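Local structure of possible prolidase (Bifidobacterium longum NCC2705, 2P9B) at residues A[21-24]-A[28-31]; A[123-128]-A[155-160]; A[131-136]-A[384-389]; A[390-395]-A[400-405]; A[421-424]-A[429-432]. The protein is a putative amidohydrolase-family enzyme that probably hydrolyses carbon-nitrogen bonds; whether it acts as a prolidase is uncertain. One frame throughout, in Å; residues are numbered along the deposited sequence.

Contact 1 of 5, residues A[21-24]-A[28-31]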
loop_
_atom_site.group_PDB
_atom_site.type_symbol
_atom_site.label_atom_id
_atom_site.label_comp_id
_atom_site.label_asym_id
_atom_site.label_seq_id
_atom_site.Cartn_x
_atom_site.Cartn_y
_atom_site.Cartn_z
ATOM N N ILE A 21 -7.506 20.420 8.461
ATOM C CA ILE A 21 -6.872 19.588 7.450
ATOM C C ILE A 21 -5.441 19.203 7.789
ATOM O O ILE A 21 -4.606 20.061 8.072
ATOM C CB ILE A 21 -6.836 20.290 6.070
ATOM C CG1 ILE A 21 -8.259 20.553 5.573
ATOM C CG2 ILE A 21 -6.063 19.424 5.070
ATOM C CD1 ILE A 21 -8.323 21.150 4.174
ATOM N N VAL A 22 -5.175 17.902 7.792
ATOM C CA VAL A 22 -3.823 17.403 7.995
ATOM C C VAL A 22 -3.463 17.095 6.545
ATOM O O VAL A 22 -3.955 16.129 5.960
ATOM C CB VAL A 22 -3.807 16.131 8.867
ATOM C CG1 VAL A 22 -2.435 15.486 8.828
ATOM C CG2 VAL A 22 -4.150 16.502 10.312
ATOM N N THR A 23 -2.630 17.946 5.958
ATOM C CA THR A 23 -2.260 17.819 4.552
ATOM C C THR A 23 -1.503 16.569 4.148
ATOM O O THR A 23 -1.625 16.113 3.013
ATOM C CB THR A 23 -1.428 19.024 4.094
ATOM O OG1 THR A 23 -0.166 19.008 4.771
ATOM C CG2 THR A 23 -2.155 20.322 4.413
ATOM N N GLY A 24 -0.717 16.019 5.062
ATOM C CA GLY A 24 0.050 14.834 4.723
ATOM C C GLY A 24 1.293 15.203 3.930
ATOM O O GLY A 24 1.903 14.352 3.280
ATOM N N GLY A 28 4.282 18.265 7.648
ATOM C CA GLY A 28 3.334 17.967 8.709
ATOM C C GLY A 28 2.409 19.152 8.912
ATOM O O GLY A 28 1.912 19.397 10.011
ATOM N N THR A 29 2.185 19.886 7.829
ATOM C CA THR A 29 1.335 21.071 7.839
ATOM C C THR A 29 -0.125 20.771 8.156
ATOM O O THR A 29 -0.682 19.779 7.685
ATOM C CB THR A 29 1.366 21.781 6.471
ATOM O OG1 THR A 29 2.716 22.125 6.134
ATOM C CG2 THR A 29 0.513 23.042 6.507
ATOM N N ILE A 30 -0.738 21.645 8.950
ATOM C CA ILE A 30 -2.146 21.517 9.304
ATOM C C ILE A 30 -2.831 22.852 9.022
ATOM O O ILE A 30 -2.260 23.917 9.254
ATOM C CB ILE A 30 -2.359 21.154 10.794
ATOM C CG1 ILE A 30 -1.932 22.310 11.697
ATOM C CG2 ILE A 30 -1.581 19.900 11.137
ATOM C CD1 ILE A 30 -2.335 22.120 13.148
ATOM N N LEU A 31 -4.053 22.791 8.513
ATOM C CA LEU A 31 -4.808 23.997 8.195
ATOM C C LEU A 31 -6.110 23.960 8.977
ATOM O O LEU A 31 -6.863 22.993 8.886
ATOM C CB LEU A 31 -5.090 24.044 6.696
ATOM C CG LEU A 31 -3.846 23.798 5.835
ATOM C CD1 LEU A 31 -4.252 23.693 4.382
ATOM C CD2 LEU A 31 -2.834 24.922 6.048
HETATM O O HOH W 1 0.257 16.917 7.435
#

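Contact 2 of 5, residues A[123-128]-A[155-160]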
loop_
_atom_site.group_PDB
_atom_site.type_symbol
_atom_site.label_atom_id
_atom_site.label_comp_id
_atom_site.label_asym_id
_atom_site.label_seq_id
_atom_site.Cartn_x
_atom_site.Cartn_y
_atom_site.Cartn_z
ATOM N N THR A 123 -13.394 -3.829 3.290
ATOM C CA THR A 123 -12.837 -3.681 4.634
ATOM C C THR A 123 -11.713 -2.643 4.595
ATOM O O THR A 123 -11.644 -1.761 5.446
ATOM C CB THR A 123 -12.284 -5.021 5.150
ATOM O OG1 THR A 123 -13.371 -5.931 5.344
ATOM C CG2 THR A 123 -11.545 -4.833 6.466
ATOM N N LEU A 124 -10.836 -2.754 3.604
ATOM C CA LEU A 124 -9.739 -1.802 3.451
ATOM C C LEU A 124 -10.314 -0.398 3.311
ATOM O O LEU A 124 -9.880 0.528 4.000
ATOM C CB LEU A 124 -8.889 -2.148 2.222
ATOM C CG LEU A 124 -7.824 -3.218 2.445
ATOM C CD1 LEU A 124 -7.517 -3.949 1.142
ATOM C CD2 LEU A 124 -6.575 -2.563 3.019
ATOM N N LEU A 125 -11.302 -0.236 2.435
ATOM C CA LEU A 125 -11.913 1.078 2.249
ATOM C C LEU A 125 -12.523 1.605 3.547
ATOM O O LEU A 125 -12.293 2.753 3.919
ATOM C CB LEU A 125 -12.982 1.028 1.151
ATOM C CG LEU A 125 -13.688 2.359 0.860
ATOM C CD1 LEU A 125 -12.659 3.401 0.434
ATOM C CD2 LEU A 125 -14.731 2.170 -0.238
ATOM N N GLU A 126 -13.287 0.764 4.247
ATOM C CA GLU A 126 -13.917 1.184 5.499
ATOM C C GLU A 126 -12.893 1.592 6.553
ATOM O O GLU A 126 -13.209 2.367 7.459
ATOM C CB GLU A 126 -14.812 0.068 6.055
ATOM C CG GLU A 126 -15.989 -0.272 5.146
ATOM C CD GLU A 126 -16.783 -1.474 5.621
ATOM O OE1 GLU A 126 -16.194 -2.364 6.265
ATOM O OE2 GLU A 126 -17.993 -1.533 5.328
ATOM N N SER A 127 -11.671 1.071 6.437
ATOM C CA SER A 127 -10.618 1.398 7.387
ATOM C C SER A 127 -9.960 2.723 6.999
ATOM O O SER A 127 -9.074 3.211 7.701
ATOM C CB SER A 127 -9.563 0.282 7.440
ATOM O OG SER A 127 -8.693 0.311 6.317
ATOM N N GLY A 128 -10.398 3.291 5.878
ATOM C CA GLY A 128 -9.858 4.565 5.427
ATOM C C GLY A 128 -8.837 4.536 4.296
ATOM O O GLY A 128 -8.234 5.566 3.985
ATOM N N LEU A 155 -19.022 0.113 -5.117
ATOM C CA LEU A 155 -18.323 1.070 -4.266
ATOM C C LEU A 155 -17.062 0.379 -3.781
ATOM O O LEU A 155 -17.119 -0.735 -3.264
ATOM C CB LEU A 155 -19.185 1.455 -3.057
ATOM C CG LEU A 155 -18.492 2.257 -1.942
ATOM C CD1 LEU A 155 -18.109 3.633 -2.453
ATOM C CD2 LEU A 155 -19.422 2.386 -0.741
ATOM N N GLY A 156 -15.920 1.029 -3.954
ATOM C CA GLY A 156 -14.687 0.418 -3.512
ATOM C C GLY A 156 -13.495 1.322 -3.713
ATOM O O GLY A 156 -13.617 2.405 -4.284
ATOM N N PRO A 157 -12.315 0.895 -3.250
ATOM C CA PRO A 157 -11.094 1.688 -3.391
ATOM C C PRO A 157 -10.547 1.624 -4.811
ATOM O O PRO A 157 -10.949 0.774 -5.610
ATOM C CB PRO A 157 -10.151 1.029 -2.396
ATOM C CG PRO A 157 -10.530 -0.433 -2.527
ATOM C CD PRO A 157 -12.049 -0.363 -2.525
ATOM N N ARG A 158 -9.634 2.538 -5.116
ATOM C CA ARG A 158 -8.974 2.560 -6.415
ATOM C C ARG A 158 -8.009 1.383 -6.311
ATOM O O ARG A 158 -7.247 1.296 -5.347
ATOM C CB ARG A 158 -8.212 3.876 -6.579
ATOM C CG ARG A 158 -7.381 3.971 -7.843
ATOM C CD ARG A 158 -6.704 5.333 -7.953
ATOM N NE ARG A 158 -7.670 6.429 -8.067
ATOM C CZ ARG A 158 -8.110 7.158 -7.045
ATOM N NH1 ARG A 158 -7.675 6.922 -5.813
ATOM N NH2 ARG A 158 -8.982 8.134 -7.259
ATOM N N ILE A 159 -8.040 0.481 -7.289
ATOM C CA ILE A 159 -7.198 -0.707 -7.238
ATOM C C ILE A 159 -6.188 -0.919 -8.359
ATOM O O ILE A 159 -6.512 -0.781 -9.541
ATOM C CB ILE A 159 -8.076 -2.002 -7.201
ATOM C CG1 ILE A 159 -8.998 -1.987 -5.982
ATOM C CG2 ILE A 159 -7.185 -3.246 -7.181
ATOM C CD1 ILE A 159 -9.976 -3.168 -5.953
ATOM N N LEU A 160 -4.951 -1.224 -7.973
ATOM C CA LEU A 160 -3.924 -1.584 -8.941
ATOM C C LEU A 160 -3.859 -3.091 -8.722
ATOM O O LEU A 160 -3.383 -3.549 -7.683
ATOM C CB LEU A 160 -2.575 -0.947 -8.621
ATOM C CG LEU A 160 -2.341 0.451 -9.190
ATOM C CD1 LEU A 160 -3.170 1.476 -8.431
ATOM C CD2 LEU A 160 -0.860 0.774 -9.091
#

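Contact 3 of 5, residues A[131-136]-A[384-389]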
loop_
_atom_site.group_PDB
_atom_site.type_symbol
_atom_site.label_atom_id
_atom_site.label_comp_id
_atom_site.label_asym_id
_atom_site.label_seq_id
_atom_site.Cartn_x
_atom_site.Cartn_y
_atom_site.Cartn_z
ATOM N N THR A 131 -6.873 3.794 -1.890
ATOM C CA THR A 131 -6.139 3.260 -3.024
ATOM C C THR A 131 -5.319 2.095 -2.497
ATOM O O THR A 131 -4.725 2.191 -1.424
ATOM C CB THR A 131 -5.167 4.292 -3.649
ATOM O OG1 THR A 131 -5.898 5.439 -4.098
ATOM C CG2 THR A 131 -4.434 3.680 -4.844
ATOM N N ILE A 132 -5.309 0.996 -3.240
ATOM C CA ILE A 132 -4.543 -0.173 -2.845
ATOM C C ILE A 132 -3.902 -0.795 -4.067
ATOM O O ILE A 132 -4.347 -0.570 -5.196
ATOM C CB ILE A 132 -5.427 -1.284 -2.180
ATOM C CG1 ILE A 132 -6.453 -1.832 -3.182
ATOM C CG2 ILE A 132 -6.113 -0.737 -0.948
ATOM C CD1 ILE A 132 -7.266 -3.014 -2.643
ATOM N N ARG A 133 -2.834 -1.548 -3.838
ATOM C CA ARG A 133 -2.184 -2.289 -4.906
ATOM C C ARG A 133 -2.137 -3.712 -4.391
ATOM O O ARG A 133 -1.673 -3.946 -3.279
ATOM C CB ARG A 133 -0.748 -1.832 -5.169
ATOM C CG ARG A 133 -0.023 -2.792 -6.130
ATOM C CD ARG A 133 1.390 -2.350 -6.472
ATOM N NE ARG A 133 2.229 -2.239 -5.280
ATOM C CZ ARG A 133 3.554 -2.145 -5.306
ATOM N NH1 ARG A 133 4.201 -2.158 -6.463
ATOM N NH2 ARG A 133 4.234 -2.020 -4.170
ATOM N N THR A 134 -2.651 -4.661 -5.166
ATOM C CA THR A 134 -2.558 -6.048 -4.733
ATOM C C THR A 134 -1.248 -6.562 -5.324
ATOM O O THR A 134 -0.814 -6.099 -6.382
ATOM C CB THR A 134 -3.736 -6.917 -5.250
ATOM O OG1 THR A 134 -3.752 -6.934 -6.685
ATOM C CG2 THR A 134 -5.053 -6.381 -4.718
ATOM N N LEU A 135 -0.599 -7.487 -4.627
ATOM C CA LEU A 135 0.645 -8.057 -5.111
ATOM C C LEU A 135 0.593 -9.572 -5.006
ATOM O O LEU A 135 1.364 -10.185 -4.271
ATOM C CB LEU A 135 1.838 -7.514 -4.316
ATOM C CG LEU A 135 2.123 -6.031 -4.582
ATOM C CD1 LEU A 135 3.239 -5.531 -3.666
ATOM C CD2 LEU A 135 2.490 -5.863 -6.056
ATOM N N GLY A 136 -0.331 -10.164 -5.749
ATOM C CA GLY A 136 -0.477 -11.605 -5.742
ATOM C C GLY A 136 -1.925 -11.998 -5.573
ATOM O O GLY A 136 -2.397 -12.186 -4.450
ATOM N N SER A 384 2.742 8.703 -5.425
ATOM C CA SER A 384 3.776 8.839 -6.446
ATOM C C SER A 384 4.335 7.468 -6.804
ATOM O O SER A 384 4.517 7.142 -7.975
ATOM C CB SER A 384 4.917 9.738 -5.952
ATOM O OG SER A 384 4.473 11.067 -5.761
ATOM N N ILE A 385 4.597 6.658 -5.788
ATOM C CA ILE A 385 5.142 5.332 -6.016
ATOM C C ILE A 385 4.223 4.493 -6.898
ATOM O O ILE A 385 4.690 3.817 -7.810
ATOM C CB ILE A 385 5.386 4.599 -4.679
ATOM C CG1 ILE A 385 6.491 5.320 -3.898
ATOM C CG2 ILE A 385 5.763 3.148 -4.933
ATOM C CD1 ILE A 385 6.716 4.776 -2.507
ATOM N N LEU A 386 2.919 4.560 -6.645
ATOM C CA LEU A 386 1.953 3.784 -7.424
ATOM C C LEU A 386 1.573 4.435 -8.748
ATOM O O LEU A 386 0.774 3.880 -9.515
ATOM C CB LEU A 386 0.689 3.531 -6.600
ATOM C CG LEU A 386 0.888 2.732 -5.310
ATOM C CD1 LEU A 386 -0.465 2.449 -4.679
ATOM C CD2 LEU A 386 1.602 1.429 -5.612
ATOM N N GLY A 387 2.143 5.607 -9.014
ATOM C CA GLY A 387 1.867 6.307 -10.258
ATOM C C GLY A 387 0.492 6.942 -10.378
ATOM O O GLY A 387 -0.012 7.143 -11.489
ATOM N N VAL A 388 -0.121 7.276 -9.248
ATOM C CA VAL A 388 -1.446 7.884 -9.273
ATOM C C VAL A 388 -1.475 9.260 -8.602
ATOM O O VAL A 388 -2.543 9.774 -8.278
ATOM C CB VAL A 388 -2.482 6.968 -8.581
ATOM C CG1 VAL A 388 -2.647 5.676 -9.381
ATOM C CG2 VAL A 388 -2.029 6.648 -7.159
ATOM N N ASP A 389 -0.304 9.862 -8.423
ATOM C CA ASP A 389 -0.209 11.162 -7.772
ATOM C C ASP A 389 -0.926 12.287 -8.506
ATOM O O ASP A 389 -1.254 13.307 -7.911
ATOM C CB ASP A 389 1.259 11.543 -7.560
ATOM C CG ASP A 389 2.068 11.470 -8.833
ATOM O OD1 ASP A 389 2.206 10.359 -9.394
ATOM O OD2 ASP A 389 2.570 12.526 -9.272
#

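Contact 4 of 5, residues A[390-395]-A[400-405]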
loop_
_atom_site.group_PDB
_atom_site.type_symbol
_atom_site.label_atom_id
_atom_site.label_comp_id
_atom_site.label_asym_id
_atom_site.label_seq_id
_atom_site.Cartn_x
_atom_site.Cartn_y
_atom_site.Cartn_z
ATOM N N ALA A 390 -1.169 12.106 -9.796
ATOM C CA ALA A 390 -1.859 13.137 -10.556
ATOM C C ALA A 390 -3.333 13.179 -10.172
ATOM O O ALA A 390 -3.981 14.221 -10.274
ATOM C CB ALA A 390 -1.712 12.874 -12.052
ATOM N N GLU A 391 -3.865 12.051 -9.711
ATOM C CA GLU A 391 -5.277 12.000 -9.359
ATOM C C GLU A 391 -5.609 11.835 -7.881
ATOM O O GLU A 391 -6.746 12.071 -7.477
ATOM C CB GLU A 391 -5.962 10.890 -10.159
ATOM C CG GLU A 391 -5.564 9.489 -9.752
ATOM C CD GLU A 391 -6.118 8.434 -10.691
ATOM O OE1 GLU A 391 -7.314 8.519 -11.044
ATOM O OE2 GLU A 391 -5.356 7.521 -11.073
ATOM N N THR A 392 -4.640 11.443 -7.061
ATOM C CA THR A 392 -4.933 11.261 -5.643
ATOM C C THR A 392 -3.700 11.428 -4.761
ATOM O O THR A 392 -2.611 11.717 -5.258
ATOM C CB THR A 392 -5.571 9.868 -5.398
ATOM O OG1 THR A 392 -6.057 9.791 -4.055
ATOM C CG2 THR A 392 -4.549 8.756 -5.633
ATOM N N GLY A 393 -3.878 11.274 -3.451
ATOM C CA GLY A 393 -2.750 11.391 -2.544
ATOM C C GLY A 393 -2.597 12.704 -1.803
ATOM O O GLY A 393 -1.743 12.824 -0.928
ATOM N N SER A 394 -3.406 13.695 -2.160
ATOM C CA SER A 394 -3.360 14.990 -1.497
ATOM C C SER A 394 -4.683 15.704 -1.716
ATOM O O SER A 394 -5.381 15.457 -2.701
ATOM C CB SER A 394 -2.206 15.842 -2.040
ATOM O OG SER A 394 -2.388 16.149 -3.410
ATOM N N LEU A 395 -5.031 16.585 -0.787
ATOM C CA LEU A 395 -6.275 17.320 -0.883
ATOM C C LEU A 395 -6.053 18.614 -1.639
ATOM O O LEU A 395 -5.958 19.688 -1.047
ATOM C CB LEU A 395 -6.814 17.609 0.513
ATOM C CG LEU A 395 -7.014 16.357 1.364
ATOM C CD1 LEU A 395 -7.554 16.751 2.729
ATOM C CD2 LEU A 395 -7.967 15.410 0.662
ATOM N N SER A 400 -8.916 13.606 -7.155
ATOM C CA SER A 400 -10.041 12.780 -6.719
ATOM C C SER A 400 -10.367 13.072 -5.259
ATOM O O SER A 400 -9.471 13.228 -4.434
ATOM C CB SER A 400 -9.678 11.299 -6.884
ATOM O OG SER A 400 -10.813 10.465 -6.735
ATOM N N ALA A 401 -11.650 13.140 -4.938
ATOM C CA ALA A 401 -12.053 13.415 -3.568
ATOM C C ALA A 401 -11.932 12.171 -2.685
ATOM O O ALA A 401 -12.934 11.581 -2.288
ATOM C CB ALA A 401 -13.485 13.955 -3.537
ATOM N N ASP A 402 -10.695 11.778 -2.390
ATOM C CA ASP A 402 -10.433 10.631 -1.528
ATOM C C ASP A 402 -10.119 11.246 -0.171
ATOM O O ASP A 402 -8.985 11.677 0.083
ATOM C CB ASP A 402 -9.228 9.831 -2.045
ATOM C CG ASP A 402 -9.543 9.051 -3.323
ATOM O OD1 ASP A 402 -10.601 8.387 -3.368
ATOM O OD2 ASP A 402 -8.725 9.090 -4.269
ATOM N N LEU A 403 -11.129 11.304 0.695
ATOM C CA LEU A 403 -10.965 11.929 2.005
ATOM C C LEU A 403 -11.135 10.982 3.172
ATOM O O LEU A 403 -11.989 10.099 3.155
ATOM C CB LEU A 403 -11.981 13.063 2.175
ATOM C CG LEU A 403 -12.323 13.942 0.968
ATOM C CD1 LEU A 403 -13.260 15.068 1.414
ATOM C CD2 LEU A 403 -11.071 14.514 0.357
ATOM N N LEU A 404 -10.324 11.185 4.198
ATOM C CA LEU A 404 -10.417 10.372 5.396
ATOM C C LEU A 404 -10.680 11.340 6.543
ATOM O O LEU A 404 -9.845 12.194 6.859
ATOM C CB LEU A 404 -9.120 9.597 5.627
ATOM C CG LEU A 404 -8.990 8.879 6.975
ATOM C CD1 LEU A 404 -10.178 7.951 7.202
ATOM C CD2 LEU A 404 -7.673 8.101 6.996
ATOM N N VAL A 405 -11.861 11.222 7.138
ATOM C CA VAL A 405 -12.252 12.093 8.244
ATOM C C VAL A 405 -12.015 11.371 9.565
ATOM O O VAL A 405 -12.493 10.254 9.768
ATOM C CB VAL A 405 -13.733 12.496 8.118
ATOM C CG1 VAL A 405 -14.085 13.532 9.175
ATOM C CG2 VAL A 405 -13.995 13.053 6.715
HETATM O O HOH W 2 -6.346 11.875 -1.341
HETATM O O HOH W 3 -6.800 13.191 -3.647
#

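Contact 5 of 5, residues A[421-424]-A[429-432]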
loop_
_atom_site.group_PDB
_atom_site.type_symbol
_atom_site.label_atom_id
_atom_site.label_comp_id
_atom_site.label_asym_id
_atom_site.label_seq_id
_atom_site.Cartn_x
_atom_site.Cartn_y
_atom_site.Cartn_z
ATOM N N ALA A 421 -13.923 8.469 11.185
ATOM C CA ALA A 421 -15.240 9.043 11.417
ATOM C C ALA A 421 -16.051 8.855 10.137
ATOM O O ALA A 421 -17.251 8.571 10.172
ATOM C CB ALA A 421 -15.116 10.525 11.745
ATOM N N LEU A 422 -15.378 9.012 9.002
ATOM C CA LEU A 422 -16.021 8.858 7.701
ATOM C C LEU A 422 -14.962 8.724 6.620
ATOM O O LEU A 422 -13.911 9.357 6.693
ATOM C CB LEU A 422 -16.901 10.078 7.394
ATOM C CG LEU A 422 -17.588 10.166 6.024
ATOM C CD1 LEU A 422 -18.610 9.047 5.877
ATOM C CD2 LEU A 422 -18.280 11.520 5.882
ATOM N N VAL A 423 -15.245 7.893 5.624
ATOM C CA VAL A 423 -14.329 7.695 4.508
ATOM C C VAL A 423 -15.073 8.073 3.232
ATOM O O VAL A 423 -16.229 7.708 3.056
ATOM C CB VAL A 423 -13.887 6.228 4.388
ATOM C CG1 VAL A 423 -12.834 6.089 3.285
ATOM C CG2 VAL A 423 -13.335 5.752 5.712
ATOM N N ILE A 424 -14.412 8.815 2.357
ATOM C CA ILE A 424 -15.021 9.223 1.101
ATOM C C ILE A 424 -14.079 8.751 0.005
ATOM O O ILE A 424 -12.887 9.059 0.032
ATOM C CB ILE A 424 -15.190 10.760 1.043
ATOM C CG1 ILE A 424 -16.049 11.211 2.226
ATOM C CG2 ILE A 424 -15.818 11.175 -0.287
ATOM C CD1 ILE A 424 -16.263 12.701 2.324
ATOM N N PRO A 429 -19.232 8.996 -0.408
ATOM C CA PRO A 429 -19.112 8.733 1.028
ATOM C C PRO A 429 -19.451 7.268 1.285
ATOM O O PRO A 429 -20.341 6.707 0.639
ATOM C CB PRO A 429 -20.152 9.670 1.641
ATOM C CG PRO A 429 -20.227 10.790 0.658
ATOM C CD PRO A 429 -20.207 10.069 -0.667
ATOM N N VAL A 430 -18.739 6.649 2.217
ATOM C CA VAL A 430 -18.991 5.255 2.551
ATOM C C VAL A 430 -19.916 5.246 3.764
ATOM O O VAL A 430 -19.477 5.472 4.886
ATOM C CB VAL A 430 -17.681 4.526 2.899
ATOM C CG1 VAL A 430 -17.965 3.061 3.195
ATOM C CG2 VAL A 430 -16.693 4.666 1.752
ATOM N N TRP A 431 -21.202 5.001 3.530
ATOM C CA TRP A 431 -22.174 4.995 4.622
ATOM C C TRP A 431 -22.195 3.668 5.374
ATOM O O TRP A 431 -23.177 2.924 5.326
ATOM C CB TRP A 431 -23.572 5.302 4.083
ATOM C CG TRP A 431 -23.673 6.611 3.354
ATOM C CD1 TRP A 431 -24.243 6.822 2.135
ATOM C CD2 TRP A 431 -23.229 7.898 3.817
ATOM N NE1 TRP A 431 -24.195 8.156 1.811
ATOM C CE2 TRP A 431 -23.592 8.840 2.829
ATOM C CE3 TRP A 431 -22.594 8.345 4.981
ATOM C CZ2 TRP A 431 -23.301 10.207 2.955
ATOM C CZ3 TRP A 431 -22.309 9.706 5.109
ATOM C CH2 TRP A 431 -22.679 10.621 4.104
ATOM N N ARG A 432 -21.096 3.377 6.062
ATOM C CA ARG A 432 -20.961 2.156 6.856
ATOM C C ARG A 432 -20.180 2.556 8.113
ATOM O O ARG A 432 -19.354 3.465 8.067
ATOM C CB ARG A 432 -20.208 1.089 6.056
ATOM C CG ARG A 432 -20.913 0.625 4.779
ATOM C CD ARG A 432 -21.982 -0.453 5.025
ATOM N NE ARG A 432 -23.079 -0.012 5.883
ATOM C CZ ARG A 432 -24.112 -0.779 6.227
ATOM N NH1 ARG A 432 -24.194 -2.028 5.783
ATOM N NH2 ARG A 432 -25.055 -0.306 7.033
HETATM O O HOH W 4 -17.087 5.865 6.373
#

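Contact 1 of 5, residues A[21-24]-A[28-31]
Ile-21 and Leu-31 face each other as an antiparallel hydrogen-bonded pair in a beta hairpin, Ile-21 N binding Leu-31 O at 2.7 Å and Leu-31 N binding Ile-21 O at 2.8 Å. The next pair, Val-22 with Ile-30, is non-hydrogen-bonded; both residues are beta-branched, which suits extended chain, and their CG2 methyls meet at 4.3 Å. Where the strands give way to the turn, Thr-23 N reaches Thr-29 O at 3.2 Å. With its hydroxyl tucked between backbone N and carbonyl carbon (chi1 67°), Thr-23 brings OG1 to 3.1 Å from Thr-29 O and turns CG2 to Leu-31 CD1, 4.0 Å away. The same hydroxyl is bonded to Asp-25 N in the turn, while Asp-25 holds Thr-29 OG1. Replacing Thr-23 by a valine would probably leave the Asp-25 amide without its hydroxyl partner and the turn less firmly fixed. A water accepts a hydrogen bond from Gly-24 N at 2.7 Å and donates one to Thr-29 O at 3.0 Å.

Contact 2 of 5, residues A[123-128]-A[155-160]
Leu-125 projects from the last turn of its helix onto the extended chain of Leu-155, Gly-156 and Pro-157, its CD2 methyl meeting the first two and its CB the proline. CD2 lies on the backbone of Gly-156, 3.7 Å from CA, and also touches Leu-155 CG at 4.1 Å. Lower on the same side chain, Leu-125 CB rests against CD of the Pro-157 ring at 4.0 Å. The isobutyl group extends this far because CG is anti to the backbone N (chi1 -180°). Glycine suits position 156, since a CB there would be crowded by the proline CD that follows. The contact belongs to the alpha/beta architecture of the amidohydrolase family: helix 113-126 packs beside the chain entering strand 158-160, which runs parallel to strand 129-134. Gly-128 ends the helix in a Schellman motif, its positive phi suiting glycine, with Gly-128 N bound to Leu-125 O at 2.8 Å. Ser-127 turns its hydroxyl back to the helix as well, OG donating to Leu-124 O at 2.6 Å, 20° out of the carbonyl plane. Beyond the leucine, Val-423 and Val-430 continue the apolar surface, and Ile-159 packs on helix 141-150.

Contact 3 of 5, residues A[131-136]-A[384-389]
The C-terminal cap of helix 371-385 meets strand 129-134 of the amidohydrolase barrel here, with Leu-386 set against Thr-131 and Arg-133, one methyl to each. Leu-386 CD2 lies over one face of the Arg-133 guanidinium, 3.7 Å from NE, and Leu-135 CD1 covers the opposite face, so the flat group is flanked by leucine methyls, each offset toward the rim. A bend in the arginine chain (chi3 59°) swings NE and the guanidinium alongside the Leu-386 methyl; Arg-133 CD touches Leu-386 CD2 at 3.9 Å. Polar partners hold NE (Ala-76 O), NH1 (Thr-263 OG1) and NH2 (a salt bridge to Glu-265), fixing the buried group's rotation. The other methyl, Leu-386 CD1, touches Thr-131 CG2 at 4.2 Å; Thr-131 OG1 is engaged by Arg-158. Gly-387 permits the positive phi of a Schellman motif, which brings Leu-386 and Val-388 to the strand. The arginine lies near a possible, unconfirmed metal site of His-77, His-79 and Asp-345. Leu-386 also reaches Ile-74 of strand 68-78 and Leu-160 of strand 158-160, the strands flanking strand 129-134.

Contact 4 of 5, residues A[390-395]-A[400-405]
Thr-392 OG1 donates to Asp-402 OD2 at 2.8 Å, arriving on the anti side of the carboxylate and 17° out of its plane. The hydroxyl stands anti to the backbone N of Thr-392 (chi1 -170°), which carries it across to the carboxylate. OD2 also forms a salt bridge with Arg-158, while OD1 accepts from Ala-426 N. A backbone bond, Ser-400 N to Glu-391 O at 2.7 Å, helps tie the loop following helix 371-385 to the start of strand 403-406, which runs antiparallel to strand 68-78 in the mixed sheet. Asp-402 N returns to Ser-400 O at 2.8 Å in an inverse gamma turn centred on Ala-401. One water bridges Ser-394 O and Ser-400 O, donating to each at 2.8 Å. Farther out, Leu-395 packs on Leu-403 through their CD2 methyls, modelled so close that the exact spacing is doubtful. With Asp-402 replaced by alanine, the Thr-392 hydroxyl would probably lose its acceptor and Arg-158 its salt-bridge partner. Gripped at both oxygens, this buried carboxylate is likely to stay ionised.

Contact 5 of 5, residues A[421-424]-A[429-432]
Val-423 and Val-430 form the tight half of this contact, in the beta hairpin of strands 422-425 and 428-429. Val-430 N donates to Val-423 O at 2.9 Å, with a C=O...N angle of 170°, so the amide meets the oxygen almost end-on. CG2 of Val-430 closes on that oxygen too, at 3.3 Å, and touches Val-423 CB at 4.2 Å. Next to them Ile-424 and Pro-429 make a non-hydrogen-bonded pair, where a proline's missing N-H costs the pairing nothing; Ile-424 CG1 lies 4.4 Å from Pro-429 CB. Leu-125 of helix 113-126 packs on both valines, so branched apolar residues suit this buried side. Toward Leu-422 the segments part. A water fills in for direct pairing, accepting from Val-423 N and donating to Val-430 O, each at 2.8 Å, beside a classic beta bulge in which Ala-421 and Leu-422 both face Val-405. Trp-431, the centre of an inverse gamma turn, is largely exposed; Leu-422 CD1 meets its CZ3 obliquely at 3.8 Å. Pro-429 CB lies over one face of the indole, near the rim. Arg-432, also exposed, folds back so that its NE bonds Trp-431 O at 3.0 Å. Apolar contact and one direct backbone bond thus join the inner half, whereas the outer half depends on water, a single leucine methyl and side chains that can tolerate solvent.

All five contacts reach one mixed sheet. Contacts 2 and 3 share its parallel part, where Arg-158 O and Ile-132 N lie 2.9 Å apart. Arg-158 also ties contact 2 to contact 4, NH1 lying 2.9 Å from Asp-402 OD2. Contacts 4 and 5 meet through neighbouring antiparallel strands, with Val-405 N 2.8 Å from Leu-422 O, and Leu-125 CD2 of contact 2 packs on Val-430 CG2 of contact 5 at 3.7 Å. The hairpin of contact 1 touches contact 4 alone, Ile-21 CG2 to Leu-395 CD1 at 3.9 Å. The Arg-133 side chain of contact 3 lies near a possible, unconfirmed metal site without touching it; the centres of contacts 3 and 5 are about 21 Å apart.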